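Local coordinates for GTPase subunit of restriction endonuclease (Thermococcus gammatolerans, PDB 6P0F), which probably recognises modified DNA through its N-terminal YTH-like domain, as the DNA-targeting part of the McrB GTPase subunit of a restriction endonuclease, at residues G68-F73 against L94-E99; Q4-G9 against E58-K63; G76-R81 against F152-Y157. One frame throughout, in Å; residues are numbered along the deposited sequence.

Interaction 1 is the most deeply set of the three: two neighbouring strands of the main mixed sheet, joined by backbone hydrogen bonds and covered by aliphatic side chains. Interaction 2 is also mostly buried, yet no hydrogen bond crosses it; there the turn of 58-63 rests its side chains on strand 5-11, which is itself the parallel neighbour of strand 70-76 in interaction 1. Interaction 3 lies farther out, about 18 Å from interaction 1 between centres, and is partly exposed; its chemistry is that of an arginine stacked on a ring and bonded to carbonyls. Strands 5-11 and 155-158 pair antiparallel, so interactions 2 and 3 reach neighbouring strands of the same sheet.

Interaction 1: residues G68-F73 against L94-E99; sequences GDMVLF and LGIICE
Val-71 and Gly-95 form an antiparallel hydrogen-bonded pair: Val-71 N donates a hydrogen bond to Gly-95 O at 2.9 Å, and Gly-95 N answers to Val-71 O over the same distance. Two further bonds prolong the pairing beyond the strand start, with Ile-97 N donating to Asp-69 O at 2.9 Å and Gly-68 N to Ile-97 O at 2.8 Å. On the side away from 94-99, Met-70 bonds through its backbone to Gln-4 and Phe-6, and Leu-72 to Phe-6 and Ile-8, so their polar groups are satisfied too. Asp-69 O also lies 3.5 Å from Ile-96 CA, a CA-H...O contact. At Gly-68 phi is +93°, where a CB would press on the preceding carbonyl oxygen, so glycine suits this bend. The carboxylate of Asp-69 turns from the pairing, its OD2 accepting from Asp-66 N and Gln-4 NE2.

On one face Met-70, a selenomethionine, bends at chi3 (42°) and brings CE to 3.8 Å from Leu-94 CD1, which Leu-72 CD2 meets at the same distance. On the other, Val-71 CG2 packs obliquely on Ile-97 CD1 at 4.0 Å.

The antiparallel pair belongs to strands 70-76 and 91-102. Strand 5-11 runs parallel to 70-76 on its other edge, helix 160-174 lays Leu-170 and Leu-174 on Met-70 and Leu-94, and strand 123-127 offers Met-125 to Val-71 and Ile-97.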
ATOM      1  N   GLY A  68      11.556   2.076   3.469  1.00 21.03           N
ATOM      2  CA  GLY A  68      11.991   3.195   2.670  1.00 22.87           C
ATOM      3  C   GLY A  68      11.408   3.242   1.275  1.00 23.97           C
ATOM      4  O   GLY A  68      11.452   4.302   0.639  1.00 24.77           O
ATOM      5  N   ASP A  69      10.871   2.121   0.796  1.00 22.24           N
ATOM      6  CA  ASP A  69      10.195   2.071  -0.491  1.00 21.56           C
ATOM      7  C   ASP A  69       8.870   2.835  -0.404  1.00 22.64           C
ATOM      8  O   ASP A  69       8.278   3.011   0.671  1.00 20.13           O
ATOM      9  CB  ASP A  69       9.972   0.630  -0.912  1.00 22.44           C
ATOM     10  CG  ASP A  69      11.264  -0.077  -1.331  1.00 25.75           C
ATOM     11  OD1 ASP A  69      12.310   0.632  -1.467  1.00 25.04           O
ATOM     12  OD2 ASP A  69      11.203  -1.314  -1.530  1.00 25.79           O
HETATM   13  N   MSE A  70       8.394   3.273  -1.554  1.00 21.96           N
HETATM   14  CA  MSE A  70       7.201   4.093  -1.661  1.00 19.61           C
HETATM   15  C   MSE A  70       6.109   3.270  -2.342  1.00 21.01           C
HETATM   16  O   MSE A  70       6.379   2.475  -3.244  1.00 19.21           O
HETATM   17  CB  MSE A  70       7.514   5.357  -2.441  1.00 23.65           C
HETATM   18  CG  MSE A  70       8.312   6.278  -1.601  1.00 25.34           C
HETATM   19 SE   MSE A  70       9.060   7.637  -2.722  1.00 43.96          SE
HETATM   20  CE  MSE A  70       7.561   7.991  -3.849  1.00 50.39           C
ATOM     21  N   VAL A  71       4.864   3.494  -1.914  1.00 17.93           N
ATOM     22  CA  VAL A  71       3.710   2.772  -2.448  1.00 15.63           C
ATOM     23  C   VAL A  71       2.661   3.786  -2.887  1.00 18.65           C
ATOM     24  O   VAL A  71       2.241   4.643  -2.096  1.00 19.06           O
ATOM     25  CB  VAL A  71       3.116   1.801  -1.418  1.00 18.25           C
ATOM     26  CG1 VAL A  71       1.867   1.161  -2.023  1.00 22.58           C
ATOM     27  CG2 VAL A  71       4.118   0.730  -0.995  1.00 22.01           C
ATOM     28  N   LEU A  72       2.234   3.686  -4.145  1.00 18.03           N
ATOM     29  CA  LEU A  72       1.051   4.381  -4.639  1.00 17.01           C
ATOM     30  C   LEU A  72      -0.098   3.382  -4.558  1.00 19.32           C
ATOM     31  O   LEU A  72      -0.070   2.353  -5.235  1.00 19.65           O
ATOM     32  CB  LEU A  72       1.225   4.847  -6.082  1.00 18.74           C
ATOM     33  CG  LEU A  72       2.175   6.038  -6.235  1.00 17.52           C
ATOM     34  CD1 LEU A  72       2.635   6.073  -7.689  1.00 20.20           C
ATOM     35  CD2 LEU A  72       1.557   7.345  -5.811  1.00 19.14           C
ATOM     36  N   PHE A  73      -1.060   3.641  -3.686  1.00 16.23           N
ATOM     37  CA  PHE A  73      -2.292   2.857  -3.645  1.00 16.79           C
ATOM     38  C   PHE A  73      -3.259   3.504  -4.626  1.00 15.40           C
ATOM     39  O   PHE A  73      -3.697   4.643  -4.426  1.00 18.41           O
ATOM     40  CB  PHE A  73      -2.887   2.838  -2.240  1.00 18.29           C
ATOM     41  CG  PHE A  73      -2.129   2.031  -1.254  1.00 16.52           C
ATOM     42  CD1 PHE A  73      -2.228   0.658  -1.198  1.00 19.51           C
ATOM     43  CD2 PHE A  73      -1.327   2.678  -0.326  1.00 20.62           C
ATOM     44  CE1 PHE A  73      -1.534  -0.063  -0.239  1.00 20.42           C
ATOM     45  CE2 PHE A  73      -0.629   1.952   0.645  1.00 20.20           C
ATOM     46  CZ  PHE A  73      -0.737   0.597   0.686  1.00 19.38           C
ATOM     47  N   LEU A  94      -0.330   7.990  -1.373  1.00 18.71           N
ATOM     48  CA  LEU A  94       1.119   7.794  -1.397  1.00 19.50           C
ATOM     49  C   LEU A  94       1.615   7.541   0.019  1.00 20.87           C
ATOM     50  O   LEU A  94       1.419   8.375   0.901  1.00 20.69           O
ATOM     51  CB  LEU A  94       1.816   9.022  -1.989  1.00 21.45           C
ATOM     52  CG  LEU A  94       3.344   8.957  -1.964  1.00 24.63           C
ATOM     53  CD1 LEU A  94       3.880   7.854  -2.854  1.00 24.78           C
ATOM     54  CD2 LEU A  94       3.930  10.291  -2.415  1.00 29.57           C
ATOM     55  N   GLY A  95       2.256   6.402   0.225  1.00 20.14           N
ATOM     56  CA  GLY A  95       2.895   6.105   1.485  1.00 23.56           C
ATOM     57  C   GLY A  95       4.361   5.770   1.334  1.00 22.29           C
ATOM     58  O   GLY A  95       4.810   5.424   0.235  1.00 18.70           O
ATOM     59  N   ILE A  96       5.121   5.894   2.423  1.00 20.60           N
ATOM     60  CA  ILE A  96       6.502   5.418   2.478  1.00 19.80           C
ATOM     61  C   ILE A  96       6.603   4.413   3.616  1.00 19.69           C
ATOM     62  O   ILE A  96       6.052   4.634   4.704  1.00 19.96           O
ATOM     63  CB  ILE A  96       7.501   6.591   2.618  1.00 19.59           C
ATOM     64  CG1 ILE A  96       8.922   6.036   2.531  1.00 25.97           C
ATOM     65  CG2 ILE A  96       7.252   7.391   3.846  1.00 25.18           C
ATOM     66  CD1 ILE A  96       9.974   7.110   2.196  1.00 28.42           C
ATOM     67  N   ILE A  97       7.252   3.278   3.344  1.00 19.43           N
ATOM     68  CA  ILE A  97       7.236   2.145   4.265  1.00 20.73           C
ATOM     69  C   ILE A  97       8.228   2.383   5.400  1.00 22.98           C
ATOM     70  O   ILE A  97       9.418   2.657   5.176  1.00 21.36           O
ATOM     71  CB  ILE A  97       7.545   0.826   3.542  1.00 19.43           C
ATOM     72  CG1 ILE A  97       6.472   0.531   2.463  1.00 23.13           C
ATOM     73  CG2 ILE A  97       7.616  -0.317   4.551  1.00 21.60           C
ATOM     74  CD1 ILE A  97       6.716  -0.727   1.657  1.00 27.92           C
ATOM     75  N   CYS A  98       7.725   2.314   6.625  1.00 19.17           N
ATOM     76  CA  CYS A  98       8.565   2.434   7.814  1.00 19.34           C
ATOM     77  C   CYS A  98       9.253   1.116   8.160  1.00 20.46           C
ATOM     78  O   CYS A  98      10.415   1.103   8.588  1.00 21.39           O
ATOM     79  CB  CYS A  98       7.683   2.899   8.967  1.00 23.96           C
ATOM     80  SG  CYS A  98       8.531   3.173  10.529  1.00 27.01           S
ATOM     81  N   GLU A  99       8.532   0.008   8.033  1.00 20.73           N
ATOM     82  CA  GLU A  99       9.033  -1.306   8.396  1.00 19.31           C
ATOM     83  C   GLU A  99       8.251  -2.358   7.632  1.00 22.24           C
ATOM     84  O   GLU A  99       7.101  -2.145   7.256  1.00 22.71           O
ATOM     85  CB  GLU A  99       8.881  -1.609   9.888  1.00 26.13           C
ATOM     86  CG  GLU A  99      10.145  -1.471  10.710  1.00 32.71           C
ATOM     87  CD  GLU A  99      11.218  -2.473  10.311  1.00 32.89           C
ATOM     88  OE1 GLU A  99      11.082  -3.159   9.279  1.00 32.23           O
ATOM     89  OE2 GLU A  99      12.236  -2.536  11.009  1.00 39.28           O
TER

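Interaction 2: residues Q4-G9 against E58-K63; sequences QLFIIG and ETIYEK
With chi1 at -60°, Phe-6 places its CG opposite its own carbonyl carbon, and the ring reaches out from strand 5-11 toward Ile-60, whose CG1 takes the corresponding position (chi1 -65°). Ile-60 then continues extended, chi2 168°, which carries CD1 to the ring: the methyl stands 3.7 Å from Phe-6 CD1, while the branch point Ile-60 CB lies equally close to that same ring atom. The approach of the methyl is oblique. A beta-branched side chain fits here because CB, CG2 and CD1 can all touch one side of the aromatic group. Ile-8, two residues farther along the strand, adds a looser touch, its CG1 lying 4.4 Å from Ile-60 CD1.

Lys-63 meets the ring differently. Its CB sits at the ring's edge, near the plane, 4.0 Å from Phe-6 CE1, and the chain crosses the ring at about a right angle before its far end leads away. The aliphatic part of the lysine therefore does the packing. Gln-4 stretches across this chain, its OE1 3.5 Å from Lys-63 CB in a van der Waals contact; its amide NE2 donates to Lys-64 O and to Asp-69 OD2, which holds the amide in place.

Ile-60 and Lys-63 are kept together by a type I' turn, in which Lys-63 N donates to Ile-60 O at 2.7 Å and Ile-60 N to Lys-63 O. Both side chains are thus delivered to the same neighbour. The hairpin of strands 59-60 and 63-64 lies over strand 5-11, which is flanked in the main sheet by the parallel strand 70-76 and the antiparallel strand 155-158; Ile-60 also touches Ala-155 of the latter and Arg-55 of strand 49-55.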
ATOM      1  N   GLN A   4      12.569   1.881  -4.112  1.00 23.83           N
ATOM      2  CA  GLN A   4      11.662   1.381  -5.121  1.00 23.19           C
ATOM      3  C   GLN A   4      10.295   2.031  -4.961  1.00 24.89           C
ATOM      4  O   GLN A   4       9.922   2.500  -3.891  1.00 24.05           O
ATOM      5  CB  GLN A   4      11.564  -0.138  -5.034  1.00 27.06           C
ATOM      6  CG  GLN A   4      12.912  -0.819  -5.245  1.00 31.87           C
ATOM      7  CD  GLN A   4      12.909  -2.286  -4.949  1.00 31.18           C
ATOM      8  OE1 GLN A   4      13.368  -3.091  -5.764  1.00 34.16           O
ATOM      9  NE2 GLN A   4      12.390  -2.666  -3.781  1.00 29.98           N
ATOM     10  N   LEU A   5       9.558   2.065  -6.067  1.00 23.60           N
ATOM     11  CA  LEU A   5       8.198   2.575  -6.103  1.00 21.97           C
ATOM     12  C   LEU A   5       7.296   1.460  -6.608  1.00 21.69           C
ATOM     13  O   LEU A   5       7.554   0.876  -7.671  1.00 20.20           O
ATOM     14  CB  LEU A   5       8.078   3.810  -6.993  1.00 25.18           C
ATOM     15  CG  LEU A   5       6.679   4.354  -7.292  1.00 25.49           C
ATOM     16  CD1 LEU A   5       6.027   4.757  -5.944  1.00 22.77           C
ATOM     17  CD2 LEU A   5       6.737   5.517  -8.280  1.00 27.76           C
ATOM     18  N   PHE A   6       6.256   1.140  -5.835  1.00 21.61           N
ATOM     19  CA  PHE A   6       5.282   0.122  -6.184  1.00 21.44           C
ATOM     20  C   PHE A   6       3.901   0.745  -6.317  1.00 20.27           C
ATOM     21  O   PHE A   6       3.617   1.778  -5.705  1.00 20.11           O
ATOM     22  CB  PHE A   6       5.239  -0.980  -5.128  1.00 20.81           C
ATOM     23  CG  PHE A   6       6.537  -1.676  -4.951  1.00 21.95           C
ATOM     24  CD1 PHE A   6       6.909  -2.695  -5.809  1.00 24.58           C
ATOM     25  CD2 PHE A   6       7.410  -1.293  -3.947  1.00 21.45           C
ATOM     26  CE1 PHE A   6       8.125  -3.338  -5.666  1.00 26.66           C
ATOM     27  CE2 PHE A   6       8.626  -1.956  -3.789  1.00 26.97           C
ATOM     28  CZ  PHE A   6       8.987  -2.968  -4.685  1.00 26.61           C
ATOM     29  N   ILE A   7       3.059   0.119  -7.149  1.00 18.97           N
ATOM     30  CA  ILE A   7       1.643   0.468  -7.272  1.00 18.19           C
ATOM     31  C   ILE A   7       0.820  -0.717  -6.793  1.00 21.38           C
ATOM     32  O   ILE A   7       1.016  -1.854  -7.246  1.00 23.30           O
ATOM     33  CB  ILE A   7       1.249   0.826  -8.713  1.00 20.84           C
ATOM     34  CG1 ILE A   7       1.956   2.088  -9.164  1.00 21.07           C
ATOM     35  CG2 ILE A   7      -0.274   0.978  -8.828  1.00 21.76           C
ATOM     36  CD1 ILE A   7       1.951   2.231 -10.680  1.00 23.35           C
ATOM     37  N   ILE A   8      -0.100  -0.465  -5.868  1.00 19.36           N
ATOM     38  CA  ILE A   8      -1.015  -1.500  -5.398  1.00 20.55           C
ATOM     39  C   ILE A   8      -2.425  -1.036  -5.683  1.00 20.73           C
ATOM     40  O   ILE A   8      -2.852   0.030  -5.243  1.00 18.81           O
ATOM     41  CB  ILE A   8      -0.798  -1.810  -3.919  1.00 19.42           C
ATOM     42  CG1 ILE A   8       0.584  -2.430  -3.736  1.00 21.91           C
ATOM     43  CG2 ILE A   8      -1.892  -2.761  -3.401  1.00 22.57           C
ATOM     44  CD1 ILE A   8       0.955  -2.606  -2.245  1.00 28.09           C
ATOM     45  N   GLY A   9      -3.180  -1.864  -6.442  1.00 19.41           N
ATOM     46  CA  GLY A   9      -4.495  -1.502  -6.883  1.00 22.35           C
ATOM     47  C   GLY A   9      -5.525  -2.084  -5.916  1.00 28.30           C
ATOM     48  O   GLY A   9      -5.566  -3.291  -5.717  1.00 34.80           O
ATOM     49  N   GLU A  58       6.273 -11.660  -0.394  1.00 36.74           N
ATOM     50  CA  GLU A  58       7.265 -10.651  -0.053  1.00 42.26           C
ATOM     51  C   GLU A  58       7.639  -9.772  -1.231  1.00 34.12           C
ATOM     52  O   GLU A  58       8.207  -8.683  -1.023  1.00 37.62           O
ATOM     53  CB  GLU A  58       8.523 -11.344   0.473  1.00 45.47           C
ATOM     54  CG  GLU A  58       9.479 -10.451   1.231  1.00 53.34           C
ATOM     55  CD  GLU A  58      10.554 -11.261   1.938  1.00 61.86           C
ATOM     56  OE1 GLU A  58      10.765 -11.046   3.159  1.00 63.09           O
ATOM     57  OE2 GLU A  58      11.159 -12.130   1.271  1.00 62.11           O
ATOM     58  N   THR A  59       7.375 -10.237  -2.456  1.00 36.00           N
ATOM     59  CA  THR A  59       7.864  -9.568  -3.654  1.00 36.25           C
ATOM     60  C   THR A  59       6.727  -9.050  -4.523  1.00 32.45           C
ATOM     61  O   THR A  59       5.617  -9.582  -4.503  1.00 34.80           O
ATOM     62  CB  THR A  59       8.716 -10.514  -4.516  1.00 37.23           C
ATOM     63  OG1 THR A  59       7.896 -11.605  -4.958  1.00 43.09           O
ATOM     64  CG2 THR A  59       9.886 -11.055  -3.716  1.00 40.92           C
ATOM     65  N   ILE A  60       7.030  -8.004  -5.296  1.00 33.34           N
ATOM     66  CA  ILE A  60       6.190  -7.545  -6.405  1.00 28.71           C
ATOM     67  C   ILE A  60       7.058  -7.535  -7.666  1.00 36.01           C
ATOM     68  O   ILE A  60       8.141  -6.949  -7.658  1.00 32.14           O
ATOM     69  CB  ILE A  60       5.587  -6.149  -6.159  1.00 31.87           C
ATOM     70  CG1 ILE A  60       4.617  -6.202  -4.973  1.00 33.35           C
ATOM     71  CG2 ILE A  60       4.929  -5.651  -7.464  1.00 34.46           C
ATOM     72  CD1 ILE A  60       4.206  -4.828  -4.491  1.00 34.40           C
ATOM     73  N   TYR A  61       6.586  -8.179  -8.718  1.00 37.58           N
ATOM     74  CA  TYR A  61       7.368  -8.270  -9.933  1.00 42.22           C
ATOM     75  C   TYR A  61       8.785  -8.698  -9.608  1.00 42.11           C
ATOM     76  O   TYR A  61       9.746  -8.252 -10.213  1.00 40.88           O
ATOM     77  CB  TYR A  61       7.298  -7.001 -10.774  1.00 41.98           C
ATOM     78  CG  TYR A  61       6.200  -7.109 -11.800  1.00 52.74           C
ATOM     79  CD1 TYR A  61       4.871  -7.142 -11.407  1.00 53.10           C
ATOM     80  CD2 TYR A  61       6.485  -7.224 -13.149  1.00 56.71           C
ATOM     81  CE1 TYR A  61       3.854  -7.255 -12.327  1.00 61.84           C
ATOM     82  CE2 TYR A  61       5.473  -7.342 -14.082  1.00 62.56           C
ATOM     83  CZ  TYR A  61       4.159  -7.357 -13.665  1.00 65.66           C
ATOM     84  OH  TYR A  61       3.144  -7.471 -14.580  1.00 67.81           O
ATOM     85  N   GLU A  62       8.868  -9.534  -8.580  1.00 42.49           N
ATOM     86  CA  GLU A  62      10.111 -10.181  -8.161  1.00 41.81           C
ATOM     87  C   GLU A  62      11.045  -9.229  -7.424  1.00 37.44           C
ATOM     88  O   GLU A  62      12.207  -9.583  -7.172  1.00 38.54           O
ATOM     89  CB  GLU A  62      10.948 -10.796  -9.300  1.00 52.41           C
ATOM     90  CG  GLU A  62      11.386 -12.105  -8.902  1.00 56.01           C
ATOM     91  CD  GLU A  62      10.159 -13.040  -8.773  1.00 62.11           C
ATOM     92  OE1 GLU A  62       9.288 -12.928  -9.665  1.00 68.89           O
ATOM     93  OE2 GLU A  62      10.067 -13.760  -7.736  1.00 62.44           O
ATOM     94  N   LYS A  63      10.594  -8.028  -7.096  1.00 34.91           N
ATOM     95  CA  LYS A  63      11.376  -7.080  -6.314  1.00 30.81           C
ATOM     96  C   LYS A  63      10.915  -7.222  -4.868  1.00 33.23           C
ATOM     97  O   LYS A  63       9.716  -7.302  -4.606  1.00 33.17           O
ATOM     98  CB  LYS A  63      11.186  -5.667  -6.855  1.00 31.14           C
ATOM     99  CG  LYS A  63      11.648  -5.555  -8.327  1.00 33.59           C
ATOM    100  CD  LYS A  63      13.167  -5.699  -8.401  1.00 39.50           C
ATOM    101  CE  LYS A  63      13.723  -5.327  -9.764  1.00 44.13           C
ATOM    102  NZ  LYS A  63      15.214  -5.259  -9.725  1.00 54.28           N
TER

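Interaction 3: residues G76-R81 against F152-Y157; sequences GKRISR and FPIAGY
The guanidinium of Arg-78 lies flat on the ring of Phe-152, planes only 9° apart and centres 4.2 Å from each other, an offset cation-pi stack in which NH2 sits above the ring toward its rim. The opposite face of the guanidinium receives Ile-154 CG1, 3.7 Å from NH2, so the planar group is sandwiched between an aromatic and an aliphatic surface. The chain runs extended through chi1 and chi2, then bends at chi3 (-59°), which brings the flat end between the two surfaces.

Backbone carbonyls fix its rotation. NH1 donates to Phe-152 O at 2.7 Å, the oxygen lying 19° out of the guanidinium plane, and NH2 adds weak bonds to Phe-152 O and to Pro-153 O, the latter near the plane. Arginine suits the place because one flat cation can stack and donate at once. Farther round the phenylalanine ring, Gly-76 O comes to 3.5 Å from Phe-152 CZ, approaching obliquely.

The contact joins the chain leaving strand 70-76, and the small hairpin of strands 78-80 and 83-84, to the segment entering strand 155-158. Phe-152 also bonds through its backbone to Asn-82, while Ile-154 and Gly-76 pair with strand 5-11 at Gly-9 and Ile-10.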
ATOM      1  N   GLY A  76     -10.079   2.268  -6.962  1.00 20.78           N
ATOM      2  CA  GLY A  76     -11.080   2.442  -7.996  1.00 21.64           C
ATOM      3  C   GLY A  76     -11.752   1.117  -8.296  1.00 18.80           C
ATOM      4  O   GLY A  76     -11.410   0.088  -7.717  1.00 20.70           O
ATOM      5  N   LYS A  77     -12.671   1.162  -9.259  1.00 21.95           N
ATOM      6  CA  LYS A  77     -13.480   0.001  -9.648  1.00 23.69           C
ATOM      7  C   LYS A  77     -12.711  -0.821 -10.679  1.00 20.62           C
ATOM      8  O   LYS A  77     -12.483  -0.374 -11.813  1.00 20.91           O
ATOM      9  CB  LYS A  77     -14.825   0.492 -10.176  1.00 25.29           C
ATOM     10  CG  LYS A  77     -15.675  -0.534 -10.881  1.00 36.80           C
ATOM     11  CD  LYS A  77     -16.170  -1.587  -9.928  1.00 39.00           C
ATOM     12  CE  LYS A  77     -17.221  -2.444 -10.651  1.00 45.37           C
ATOM     13  NZ  LYS A  77     -18.616  -2.176 -10.163  1.00 62.88           N
ATOM     14  N   ARG A  78     -12.287  -2.010 -10.269  1.00 21.59           N
ATOM     15  CA  ARG A  78     -11.576  -2.888 -11.179  1.00 18.35           C
ATOM     16  C   ARG A  78     -12.569  -3.460 -12.177  1.00 22.62           C
ATOM     17  O   ARG A  78     -13.541  -4.095 -11.769  1.00 24.88           O
ATOM     18  CB  ARG A  78     -10.882  -4.008 -10.418  1.00 21.27           C
ATOM     19  CG  ARG A  78     -10.102  -4.903 -11.341  1.00 22.65           C
ATOM     20  CD  ARG A  78      -9.165  -5.873 -10.605  1.00 28.11           C
ATOM     21  NE  ARG A  78      -8.196  -5.161  -9.768  1.00 33.78           N
ATOM     22  CZ  ARG A  78      -7.067  -4.626 -10.223  1.00 31.82           C
ATOM     23  NH1 ARG A  78      -6.744  -4.753 -11.495  1.00 35.50           N
ATOM     24  NH2 ARG A  78      -6.256  -3.978  -9.390  1.00 27.76           N
ATOM     25  N   ILE A  79     -12.341  -3.228 -13.464  1.00 20.74           N
ATOM     26  CA  ILE A  79     -13.258  -3.725 -14.496  1.00 25.75           C
ATOM     27  C   ILE A  79     -12.625  -4.712 -15.455  1.00 25.68           C
ATOM     28  O   ILE A  79     -13.332  -5.280 -16.291  1.00 27.16           O
ATOM     29  CB  ILE A  79     -13.918  -2.584 -15.297  1.00 28.35           C
ATOM     30  CG1 ILE A  79     -12.857  -1.653 -15.875  1.00 28.78           C
ATOM     31  CG2 ILE A  79     -14.947  -1.890 -14.462  1.00 36.79           C
ATOM     32  CD1 ILE A  79     -13.429  -0.764 -16.968  1.00 38.46           C
ATOM     33  N   SER A  80     -11.355  -4.993 -15.344  1.00 22.96           N
ATOM     34  CA  SER A  80     -10.745  -6.002 -16.180  1.00 28.25           C
ATOM     35  C   SER A  80      -9.388  -6.231 -15.580  1.00 27.01           C
ATOM     36  O   SER A  80      -8.997  -5.555 -14.621  1.00 29.34           O
ATOM     37  CB  SER A  80     -10.654  -5.575 -17.650  1.00 36.06           C
ATOM     38  OG  SER A  80     -10.730  -6.716 -18.501  1.00 40.63           O
ATOM     39  N   ARG A  81      -8.671  -7.191 -16.120  1.00 30.21           N
ATOM     40  CA  ARG A  81      -7.301  -7.355 -15.695  1.00 27.85           C
ATOM     41  C   ARG A  81      -6.551  -6.056 -16.011  1.00 34.74           C
ATOM     42  O   ARG A  81      -6.561  -5.571 -17.157  1.00 35.02           O
ATOM     43  CB  ARG A  81      -6.618  -8.532 -16.374  1.00 34.94           C
ATOM     44  CG  ARG A  81      -5.203  -8.704 -15.822  1.00 39.09           C
ATOM     45  CD  ARG A  81      -4.688 -10.125 -15.905  1.00 46.54           C
ATOM     46  NE  ARG A  81      -4.971 -10.745 -17.191  1.00 51.31           N
ATOM     47  CZ  ARG A  81      -5.167 -12.050 -17.351  1.00 46.84           C
ATOM     48  NH1 ARG A  81      -5.105 -12.861 -16.299  1.00 49.60           N
ATOM     49  NH2 ARG A  81      -5.418 -12.549 -18.555  1.00 49.58           N
ATOM     50  N   PHE A 152      -4.185  -0.217 -13.894  1.00 19.55           N
ATOM     51  CA  PHE A 152      -4.690  -0.518 -12.546  1.00 18.31           C
ATOM     52  C   PHE A 152      -4.199  -1.908 -12.176  1.00 21.57           C
ATOM     53  O   PHE A 152      -4.972  -2.877 -12.123  1.00 21.19           O
ATOM     54  CB  PHE A 152      -6.222  -0.405 -12.524  1.00 18.83           C
ATOM     55  CG  PHE A 152      -6.856  -0.420 -11.150  1.00 17.82           C
ATOM     56  CD1 PHE A 152      -6.382   0.344 -10.131  1.00 19.78           C
ATOM     57  CD2 PHE A 152      -7.990  -1.174 -10.905  1.00 23.16           C
ATOM     58  CE1 PHE A 152      -6.993   0.334  -8.887  1.00 22.20           C
ATOM     59  CE2 PHE A 152      -8.597  -1.186  -9.668  1.00 22.65           C
ATOM     60  CZ  PHE A 152      -8.087  -0.437  -8.643  1.00 19.16           C
ATOM     61  N   PRO A 153      -2.900  -2.044 -11.896  1.00 20.02           N
ATOM     62  CA  PRO A 153      -2.356  -3.365 -11.577  1.00 20.26           C
ATOM     63  C   PRO A 153      -2.767  -3.806 -10.188  1.00 21.24           C
ATOM     64  O   PRO A 153      -2.952  -2.993  -9.278  1.00 21.91           O
ATOM     65  CB  PRO A 153      -0.841  -3.167 -11.670  1.00 23.60           C
ATOM     66  CG  PRO A 153      -0.642  -1.737 -11.251  1.00 23.00           C
ATOM     67  CD  PRO A 153      -1.871  -0.982 -11.781  1.00 19.01           C
ATOM     68  N   ILE A 154      -2.889  -5.125 -10.013  1.00 21.51           N
ATOM     69  CA  ILE A 154      -3.026  -5.628  -8.645  1.00 24.90           C
ATOM     70  C   ILE A 154      -1.788  -5.287  -7.830  1.00 23.47           C
ATOM     71  O   ILE A 154      -1.887  -4.815  -6.687  1.00 23.43           O
ATOM     72  CB  ILE A 154      -3.323  -7.136  -8.654  1.00 30.79           C
ATOM     73  CG1 ILE A 154      -4.776  -7.351  -9.090  1.00 33.87           C
ATOM     74  CG2 ILE A 154      -3.124  -7.713  -7.277  1.00 31.85           C
ATOM     75  CD1 ILE A 154      -5.117  -8.787  -9.319  1.00 33.97           C
ATOM     76  N   ALA A 155      -0.601  -5.491  -8.408  1.00 24.10           N
ATOM     77  CA  ALA A 155       0.663  -5.110  -7.801  1.00 23.42           C
ATOM     78  C   ALA A 155       1.659  -4.855  -8.917  1.00 27.61           C
ATOM     79  O   ALA A 155       1.934  -5.761  -9.712  1.00 30.68           O
ATOM     80  CB  ALA A 155       1.183  -6.194  -6.865  1.00 27.16           C
ATOM     81  N   GLY A 156       2.186  -3.642  -8.977  1.00 21.59           N
ATOM     82  CA  GLY A 156       3.134  -3.267 -10.011  1.00 23.86           C
ATOM     83  C   GLY A 156       4.401  -2.661  -9.443  1.00 27.97           C
ATOM     84  O   GLY A 156       4.411  -2.086  -8.351  1.00 25.50           O
ATOM     85  N   TYR A 157       5.482  -2.812 -10.201  1.00 25.11           N
ATOM     86  CA  TYR A 157       6.774  -2.219  -9.892  1.00 24.16           C
ATOM     87  C   TYR A 157       7.049  -1.132 -10.917  1.00 27.23           C
ATOM     88  O   TYR A 157       6.921  -1.375 -12.130  1.00 25.96           O
ATOM     89  CB  TYR A 157       7.883  -3.274  -9.926  1.00 27.33           C
ATOM     90  CG  TYR A 157       9.283  -2.698  -9.892  1.00 29.29           C
ATOM     91  CD1 TYR A 157       9.790  -2.116  -8.734  1.00 29.94           C
ATOM     92  CD2 TYR A 157      10.106  -2.740 -11.008  1.00 28.00           C
ATOM     93  CE1 TYR A 157      11.064  -1.593  -8.687  1.00 35.46           C
ATOM     94  CE2 TYR A 157      11.396  -2.225 -10.966  1.00 30.44           C
ATOM     95  CZ  TYR A 157      11.865  -1.653  -9.810  1.00 34.74           C
ATOM     96  OH  TYR A 157      13.136  -1.132  -9.747  1.00 40.28           O
TER